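Local coordinates for protein leucine aminopeptidase 1 (Caenorhabditis elegans, PDB 2HC9) that removes N-terminal amino acids, preferably leucine, from peptides as a zinc-dependent M17 aminopeptidase and probably acts as a digestive enzyme, at residues Leu113-Tyr117 and Pro118-Ser122; Ile148-Cys152 and Asp153-Asn157; Asn182-Thr186 and Asp187-Asp191; Thr469-Gly472 and Pro473-Ser477. The protein carries 1 engineered substitution. One frame throughout, in Å; residues are numbered along the deposited sequence.

From the N terminus, contact 1 lies within the beta-alpha-beta unit 108-114, 120-128, 145-151, turning the chain from its first strand into its helix, and contact 2 leaves its last strand toward helix 157-178. The two strands are neighbours, and backbone bonds from L113 to D149 and V151 join the two contacts. Contact 3 starts helix 186-199 in the catalytic domain, its centre about 36 Å from that of contact 1. Contact 4, near the centre of the folded chain, starts helix 473-480 and meets contact 1 where A474 packs on L121, one point where the N-terminal and catalytic domains touch. All four follow in series, without nesting or crossing.

Contact 1 (Leu113-Tyr117 and Pro118-Ser122); sequences LFAEY and PDVLS
The methyl CB of A115 packs against one branch of V120, CG2, at 4.0 Å, and CB of D119 is its next neighbour, at 4.2 Å. V120 presents that branch because CG1 takes the place anti to the backbone N (chi1 171°) and CG2 lies beside it, within 3.5 Å of the carbonyl O of E116. The same oxygen accepts a hydrogen bond from D119 N at 2.9 Å, with the N-H bent to 147°. A weak bond from V120 N to Y117 O follows. This bend follows strand 108-114 of the N-terminal domain, where the beta-alpha-beta unit passes into helix 120-128 on its way to strand 145-151. P118 fits at this bend with its CD 3.8 Å from CB of E116, while the Y117 side chain turns away from the bend and packs on D159 of helix 157-178. Two waters stitch the turn. One accepts from E116 N and donates to D119 OD2 at 2.7 Å; the other donates to Y117 O and accepts from L121 N, relaying a carbonyl to an amide of the first helical turn. D119 OD2 also forms a salt bridge with K25, whose positive charge would be expected to stabilise the buried carboxylate. V120 meets L163 and V150 as well.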
# COMPACT_ATOMS: atom_id res chain seq x y z
N LEU A 113 12.33 20.36 45.14
CA LEU A 113 11.11 19.58 44.93
C LEU A 113 10.20 19.64 46.16
O LEU A 113 10.48 18.99 47.17
CB LEU A 113 11.46 18.12 44.59
CG LEU A 113 10.28 17.12 44.44
CD1 LEU A 113 9.34 17.54 43.29
CD2 LEU A 113 10.82 15.72 44.18
N PHE A 114 9.11 20.40 46.04
CA PHE A 114 8.09 20.44 47.10
C PHE A 114 7.05 19.38 46.84
O PHE A 114 6.12 19.59 46.08
CB PHE A 114 7.41 21.81 47.11
CG PHE A 114 8.31 22.94 47.51
CD1 PHE A 114 8.70 23.10 48.84
CD2 PHE A 114 8.73 23.86 46.56
CE1 PHE A 114 9.54 24.16 49.22
CE2 PHE A 114 9.57 24.94 46.92
CZ PHE A 114 9.97 25.09 48.26
N ALA A 115 7.20 18.22 47.46
CA ALA A 115 6.30 17.11 47.15
C ALA A 115 5.87 16.50 48.46
O ALA A 115 6.68 16.34 49.38
CB ALA A 115 6.99 16.09 46.27
N GLU A 116 4.59 16.18 48.54
CA GLU A 116 4.04 15.39 49.62
C GLU A 116 4.59 13.98 49.54
O GLU A 116 4.96 13.52 48.47
CB GLU A 116 2.52 15.33 49.53
CG GLU A 116 1.83 16.58 50.04
CD GLU A 116 1.32 16.42 51.46
OE1 GLU A 116 2.14 16.50 52.40
OE2 GLU A 116 0.09 16.23 51.63
N TYR A 117 4.60 13.29 50.67
CA TYR A 117 5.26 11.99 50.77
C TYR A 117 4.83 10.97 49.70
O TYR A 117 5.68 10.27 49.14
CB TYR A 117 4.98 11.43 52.16
CG TYR A 117 5.87 10.33 52.62
CD1 TYR A 117 7.25 10.40 52.47
CD2 TYR A 117 5.32 9.22 53.24
CE1 TYR A 117 8.06 9.39 52.94
CE2 TYR A 117 6.11 8.21 53.69
CZ TYR A 117 7.46 8.29 53.55
OH TYR A 117 8.21 7.25 54.03
N PRO A 118 3.52 10.86 49.42
CA PRO A 118 3.12 9.89 48.40
C PRO A 118 3.59 10.23 46.98
O PRO A 118 3.57 9.35 46.12
CB PRO A 118 1.59 9.92 48.47
CG PRO A 118 1.26 10.51 49.82
CD PRO A 118 2.33 11.54 50.01
N ASP A 119 3.97 11.48 46.73
CA ASP A 119 4.41 11.92 45.40
C ASP A 119 5.91 11.82 45.18
O ASP A 119 6.35 11.88 44.04
CB ASP A 119 4.01 13.37 45.15
CG ASP A 119 2.50 13.54 44.91
OD1 ASP A 119 1.79 12.52 44.75
OD2 ASP A 119 2.03 14.69 44.91
N VAL A 120 6.69 11.74 46.26
CA VAL A 120 8.14 11.94 46.15
C VAL A 120 8.79 10.98 45.15
O VAL A 120 9.57 11.42 44.30
CB VAL A 120 8.85 11.83 47.52
CG1 VAL A 120 10.38 11.82 47.32
CG2 VAL A 120 8.41 13.00 48.43
N LEU A 121 8.50 9.69 45.26
CA LEU A 121 9.21 8.71 44.44
C LEU A 121 8.98 8.95 42.93
O LEU A 121 9.93 8.97 42.15
CB LEU A 121 8.79 7.29 44.83
CG LEU A 121 9.55 6.14 44.17
CD1 LEU A 121 9.57 4.96 45.13
CD2 LEU A 121 8.92 5.71 42.79
N SER A 122 7.72 9.11 42.53
CA SER A 122 7.40 9.32 41.11
C SER A 122 7.98 10.62 40.60
O SER A 122 8.43 10.71 39.44
CB SER A 122 5.88 9.30 40.90
OG SER A 122 5.30 10.38 41.60
O HOH W 1 2.74 16.84 46.35
O HOH W 2 6.70 8.48 47.25

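Contact 2 (Ile148-Cys152 and Asp153-Asn157); sequences IDVVC and DKLTN. With GOL (glycerol), chain L.
A glycerol, probably from the crystallisation liquor, spans the bend where V151 gives way to D153: its O1 donates to V151 O at 2.8 Å, and its O3 accepts from D153 N over 3.2 Å in a nearly straight bond (N-H...O 173°). The two ends of the molecule thus engage a carbonyl and an amide on either side of C152. Next along the chain, a type I beta turn runs from C152 to L155, and its closing bond, L155 N to C152 O, is long at 3.3 Å and weak. L155 brings its CD2 methyl back to V150, 3.8 Å from CB and nearly as close to CG1, the two side chains crossing at about a right angle; CG of L155 stands opposite its backbone N (chi1 -157°), which carries the branched end toward the strand. CB of C152 lies 4.4 Å from CB of L155, and SG of C152 rests 3.7 Å from D153 N. V150 also packs on V6, V120 and V124, so L155 extends an apolar layer shared by strand 3-8 and helix 120-128. D153 and K154 occupy the exposed corner of the turn. At the far end T156 is the N-cap of helix 157-178: its OG1 caps a backbone N of the first turn, and its own backbone N donates to D159 OD2, a pairing consistent with a capping box. The whole is a strand-to-helix connection: a type I turn leads the chain off strand 145-151, in the six-stranded mixed sheet of the N-terminal domain, and delivers it to a capped helix.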
# COMPACT_ATOMS: atom_id res chain seq x y z
N ILE A 148 18.81 16.90 43.59
CA ILE A 148 17.37 16.96 43.82
C ILE A 148 17.11 17.01 45.32
O ILE A 148 17.20 16.00 46.03
CB ILE A 148 16.62 15.74 43.17
CG1 ILE A 148 17.07 15.57 41.69
CG2 ILE A 148 15.09 15.90 43.34
CD1 ILE A 148 16.57 14.29 41.03
N ASP A 149 16.76 18.21 45.78
CA ASP A 149 16.47 18.46 47.20
C ASP A 149 14.98 18.37 47.47
O ASP A 149 14.18 19.21 47.03
CB ASP A 149 17.03 19.83 47.62
CG ASP A 149 18.56 19.84 47.67
OD1 ASP A 149 19.19 18.77 47.44
OD2 ASP A 149 19.12 20.91 47.95
N VAL A 150 14.61 17.34 48.20
CA VAL A 150 13.22 17.06 48.44
C VAL A 150 12.85 17.75 49.75
O VAL A 150 13.51 17.53 50.77
CB VAL A 150 12.95 15.56 48.56
CG1 VAL A 150 11.47 15.31 48.81
CG2 VAL A 150 13.43 14.80 47.31
N VAL A 151 11.80 18.56 49.69
CA VAL A 151 11.24 19.22 50.88
C VAL A 151 9.98 18.45 51.27
O VAL A 151 8.90 18.62 50.67
CB VAL A 151 10.87 20.68 50.58
CG1 VAL A 151 10.31 21.36 51.83
CG2 VAL A 151 12.10 21.44 50.06
N CYS A 152 10.15 17.55 52.23
CA CYS A 152 9.08 16.66 52.67
C CYS A 152 9.42 16.19 54.08
O CYS A 152 10.47 15.57 54.28
CB CYS A 152 8.96 15.45 51.72
SG CYS A 152 7.74 14.19 52.25
N ASP A 153 8.52 16.47 55.03
CA ASP A 153 8.69 16.16 56.46
C ASP A 153 9.08 14.71 56.74
O ASP A 153 9.97 14.43 57.54
CB ASP A 153 7.38 16.43 57.21
CG ASP A 153 7.07 17.90 57.36
OD1 ASP A 153 8.01 18.71 57.52
OD2 ASP A 153 5.86 18.25 57.33
N LYS A 154 8.37 13.79 56.10
CA LYS A 154 8.44 12.39 56.46
C LYS A 154 9.67 11.69 55.88
O LYS A 154 10.04 10.60 56.33
CB LYS A 154 7.15 11.68 56.02
CG LYS A 154 5.96 11.96 56.90
CD LYS A 154 4.74 11.21 56.41
CE LYS A 154 3.52 11.54 57.26
NZ LYS A 154 2.31 10.76 56.84
N LEU A 155 10.31 12.28 54.88
CA LEU A 155 11.44 11.62 54.22
C LEU A 155 12.61 11.37 55.18
O LEU A 155 12.99 12.24 55.97
CB LEU A 155 11.88 12.43 53.00
CG LEU A 155 12.66 11.70 51.90
CD1 LEU A 155 11.72 10.83 51.04
CD2 LEU A 155 13.37 12.74 51.06
N THR A 156 13.18 10.17 55.12
CA THR A 156 14.36 9.82 55.90
C THR A 156 15.64 9.89 55.05
O THR A 156 15.59 9.94 53.81
CB THR A 156 14.25 8.42 56.53
OG1 THR A 156 14.42 7.40 55.53
CG2 THR A 156 12.92 8.24 57.26
N ASN A 157 16.79 9.88 55.72
CA ASN A 157 18.05 9.80 54.99
C ASN A 157 18.21 8.50 54.19
O ASN A 157 18.74 8.51 53.08
CB ASN A 157 19.25 10.03 55.93
CG ASN A 157 19.36 11.48 56.41
OD1 ASN A 157 18.62 12.37 55.97
ND2 ASN A 157 20.30 11.73 57.32
C1 GOL L . 5.68 19.39 50.59
O1 GOL L . 6.72 20.34 50.52
C2 GOL L . 5.23 19.22 52.04
O2 GOL L . 3.86 19.55 52.13
C3 GOL L . 5.48 17.79 52.50
O3 GOL L . 5.83 17.80 53.87

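Contact 3 (Asn182-Thr186 and Asp187-Asp191); sequences NILTT and DALVD
T185 O accepts from L189 N at 2.9 Å, with its N-H little bent (164°). From the same residue the hydroxyl OG1 accepts a second amide, A188 N, at 3.1 Å and 158°. That capping bond depends on chi1 of 59°, which sets OG1 between the backbone N and the carbonyl carbon and turns it over the first turn. T185 is therefore the N-cap of helix 186-199 in the catalytic domain, with its side chain and carbonyl taking up two amides of the helix start. The next carbonyl, T186 O, receives V190 N at 2.9 Å, and the CG2 branch of V190 lies close beside it. Before the cap the chain folds sharply through an inverse gamma turn centred on L184. From there the CD1 methyl of L184 comes back to the helix, where it touches CB of A188 at 4.0 Å and CB of L189 at 4.2 Å. A188 CB also faces I183 O at 3.4 Å. T186 OG1 hydrogen-bonds with P230 O and T229 OG1, and D187 OD1 makes a salt bridge with R208. T186, L189 and V190 all pack on I304 of strand 297-307. Earlier in the loop, N182 ND2 donates to I319 O of the second subunit.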
# COMPACT_ATOMS: atom_id res chain seq x y z
N ASN A 182 24.77 -1.40 17.31
CA ASN A 182 26.16 -1.66 16.89
C ASN A 182 27.16 -1.53 18.05
O ASN A 182 28.28 -2.04 17.99
CB ASN A 182 26.59 -0.84 15.67
CG ASN A 182 26.55 0.64 15.91
OD1 ASN A 182 25.67 1.14 16.62
ND2 ASN A 182 27.49 1.36 15.32
N ILE A 183 26.71 -0.89 19.12
CA ILE A 183 27.51 -0.81 20.33
C ILE A 183 26.96 -1.75 21.40
O ILE A 183 27.70 -2.59 21.95
CB ILE A 183 27.52 0.64 20.83
CG1 ILE A 183 28.17 1.55 19.77
CG2 ILE A 183 28.22 0.75 22.20
CD1 ILE A 183 28.19 3.02 20.12
N LEU A 184 25.66 -1.62 21.70
CA LEU A 184 25.02 -2.56 22.65
C LEU A 184 24.59 -3.82 21.92
O LEU A 184 23.40 -4.03 21.60
CB LEU A 184 23.89 -1.90 23.46
CG LEU A 184 23.44 -2.77 24.66
CD1 LEU A 184 24.41 -2.66 25.88
CD2 LEU A 184 22.03 -2.38 25.08
N THR A 185 25.56 -4.67 21.65
CA THR A 185 25.31 -5.99 21.07
C THR A 185 24.80 -6.97 22.12
O THR A 185 24.77 -6.63 23.31
CB THR A 185 26.65 -6.55 20.51
OG1 THR A 185 27.58 -6.62 21.59
CG2 THR A 185 27.21 -5.61 19.39
N THR A 186 24.49 -8.21 21.73
CA THR A 186 24.14 -9.21 22.76
C THR A 186 25.29 -9.37 23.76
O THR A 186 25.05 -9.44 24.98
CB THR A 186 23.80 -10.61 22.20
OG1 THR A 186 24.93 -11.13 21.49
CG2 THR A 186 22.57 -10.55 21.25
N ASP A 187 26.51 -9.44 23.24
CA ASP A 187 27.71 -9.55 24.11
C ASP A 187 27.80 -8.39 25.09
O ASP A 187 28.11 -8.58 26.28
CB ASP A 187 28.98 -9.55 23.24
CG ASP A 187 29.17 -10.87 22.45
OD1 ASP A 187 28.47 -11.86 22.73
OD2 ASP A 187 30.04 -10.90 21.56
N ALA A 188 27.58 -7.18 24.59
CA ALA A 188 27.69 -5.99 25.45
C ALA A 188 26.59 -5.99 26.51
O ALA A 188 26.84 -5.62 27.65
CB ALA A 188 27.61 -4.74 24.62
N LEU A 189 25.38 -6.40 26.14
CA LEU A 189 24.31 -6.47 27.15
C LEU A 189 24.53 -7.59 28.19
O LEU A 189 24.25 -7.39 29.39
CB LEU A 189 22.90 -6.56 26.49
CG LEU A 189 21.69 -6.55 27.46
CD1 LEU A 189 21.73 -5.32 28.41
CD2 LEU A 189 20.36 -6.57 26.67
N VAL A 190 25.05 -8.74 27.76
CA VAL A 190 25.50 -9.75 28.74
C VAL A 190 26.51 -9.11 29.71
O VAL A 190 26.38 -9.24 30.94
CB VAL A 190 26.15 -10.98 28.04
CG1 VAL A 190 26.87 -11.90 29.07
CG2 VAL A 190 25.08 -11.79 27.27
N ASP A 191 27.48 -8.37 29.18
CA ASP A 191 28.51 -7.74 30.04
C ASP A 191 27.90 -6.76 31.04
O ASP A 191 28.29 -6.74 32.21
CB ASP A 191 29.59 -7.06 29.20
CG ASP A 191 30.48 -8.06 28.48
OD1 ASP A 191 30.44 -9.25 28.82
OD2 ASP A 191 31.20 -7.65 27.56

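Contact 4 (Thr469-Gly472 and Pro473-Ser477); sequences TGYG and PALFS
Y471 reaches across to L475 with the far end of its side chain: OH lies 3.9 Å from CD2 of L475, and CE2 stands 4.2 Å from the same methyl, which approaches the ring obliquely. Although CB of Y471 points away from the helix, chi1 of -172° sends the ring anti to its backbone N and back toward L475. In the leucine, too, CG lies opposite the backbone N (chi1 -180°), which puts CD2 against the tyrosine while CB stays 3.5 Å from G472 O. The phenol oxygen has its polar partner elsewhere, in L399 O, and the leucine also packs on I389 and A392 of helix 383-396. G472 is the N-cap of helix 473-480 in the catalytic domain, and its carbonyl receives F476 N at 3.0 Å in a nearly straight bond. CG of F476 sits anti to the carbonyl carbon, beside its own backbone N (chi1 -75°), and this sets the ring edge by that oxygen, with CD2 of F476 3.4 Å from G472 O; the ring also meets F358 edge-to-face. At the backbone angles of G472 a CB would press on the carbonyl O of Y471. P473, which has no N-H to offer, opens the helix, and its CD sits close to G470 O. A water donates to G470 O and accepts from A474 N and, weakly, from G472 N. D398 accepts from G472 N and L475 N through OD2. One turn on, S477 doubles its grip on P473 O: OG donates at 2.8 Å from one face of the carbonyl plane and S477 N from the opposite face.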
# COMPACT_ATOMS: atom_id res chain seq x y z
N THR A 469 12.45 6.09 28.46
CA THR A 469 11.95 6.69 29.71
C THR A 469 12.59 6.07 30.96
O THR A 469 12.47 6.61 32.06
CB THR A 469 10.43 6.52 29.84
OG1 THR A 469 10.10 5.13 29.64
CG2 THR A 469 9.69 7.38 28.79
N GLY A 470 13.21 4.90 30.81
CA GLY A 470 13.65 4.17 31.99
C GLY A 470 12.52 3.56 32.82
O GLY A 470 12.60 3.48 34.04
N TYR A 471 11.45 3.14 32.14
CA TYR A 471 10.31 2.46 32.77
C TYR A 471 10.74 1.13 33.38
O TYR A 471 11.50 0.36 32.76
CB TYR A 471 9.26 2.20 31.69
CG TYR A 471 7.94 1.66 32.19
CD1 TYR A 471 6.82 2.50 32.30
CD2 TYR A 471 7.79 0.31 32.48
CE1 TYR A 471 5.57 1.99 32.73
CE2 TYR A 471 6.58 -0.21 32.91
CZ TYR A 471 5.48 0.62 33.03
OH TYR A 471 4.29 0.07 33.42
N GLY A 472 10.23 0.85 34.58
CA GLY A 472 10.40 -0.48 35.16
C GLY A 472 10.95 -0.44 36.59
O GLY A 472 10.32 -0.96 37.49
N PRO A 473 12.14 0.18 36.80
CA PRO A 473 12.67 0.28 38.18
C PRO A 473 11.72 0.95 39.19
O PRO A 473 11.58 0.46 40.31
CB PRO A 473 13.96 1.11 38.01
CG PRO A 473 14.41 0.78 36.55
CD PRO A 473 13.11 0.66 35.78
N ALA A 474 11.04 2.02 38.79
CA ALA A 474 10.14 2.69 39.74
C ALA A 474 8.95 1.77 40.03
O ALA A 474 8.58 1.59 41.19
CB ALA A 474 9.68 4.05 39.20
N LEU A 475 8.36 1.19 38.99
CA LEU A 475 7.23 0.25 39.16
C LEU A 475 7.57 -0.88 40.13
O LEU A 475 6.82 -1.14 41.08
CB LEU A 475 6.86 -0.39 37.81
CG LEU A 475 5.69 -1.38 37.91
CD1 LEU A 475 4.39 -0.68 38.45
CD2 LEU A 475 5.44 -1.96 36.51
N PHE A 476 8.68 -1.57 39.90
CA PHE A 476 9.00 -2.72 40.74
C PHE A 476 9.52 -2.36 42.12
O PHE A 476 9.38 -3.13 43.05
CB PHE A 476 9.90 -3.73 40.03
CG PHE A 476 9.16 -4.54 39.02
CD1 PHE A 476 8.37 -5.60 39.42
CD2 PHE A 476 9.18 -4.18 37.67
CE1 PHE A 476 7.61 -6.34 38.48
CE2 PHE A 476 8.45 -4.91 36.72
CZ PHE A 476 7.66 -5.99 37.13
N SER A 477 10.10 -1.18 42.24
CA SER A 477 10.47 -0.67 43.56
C SER A 477 9.25 -0.48 44.43
O SER A 477 9.26 -0.85 45.59
CB SER A 477 11.22 0.65 43.44
OG SER A 477 12.50 0.36 42.91
O HOH W 3 11.06 3.56 36.32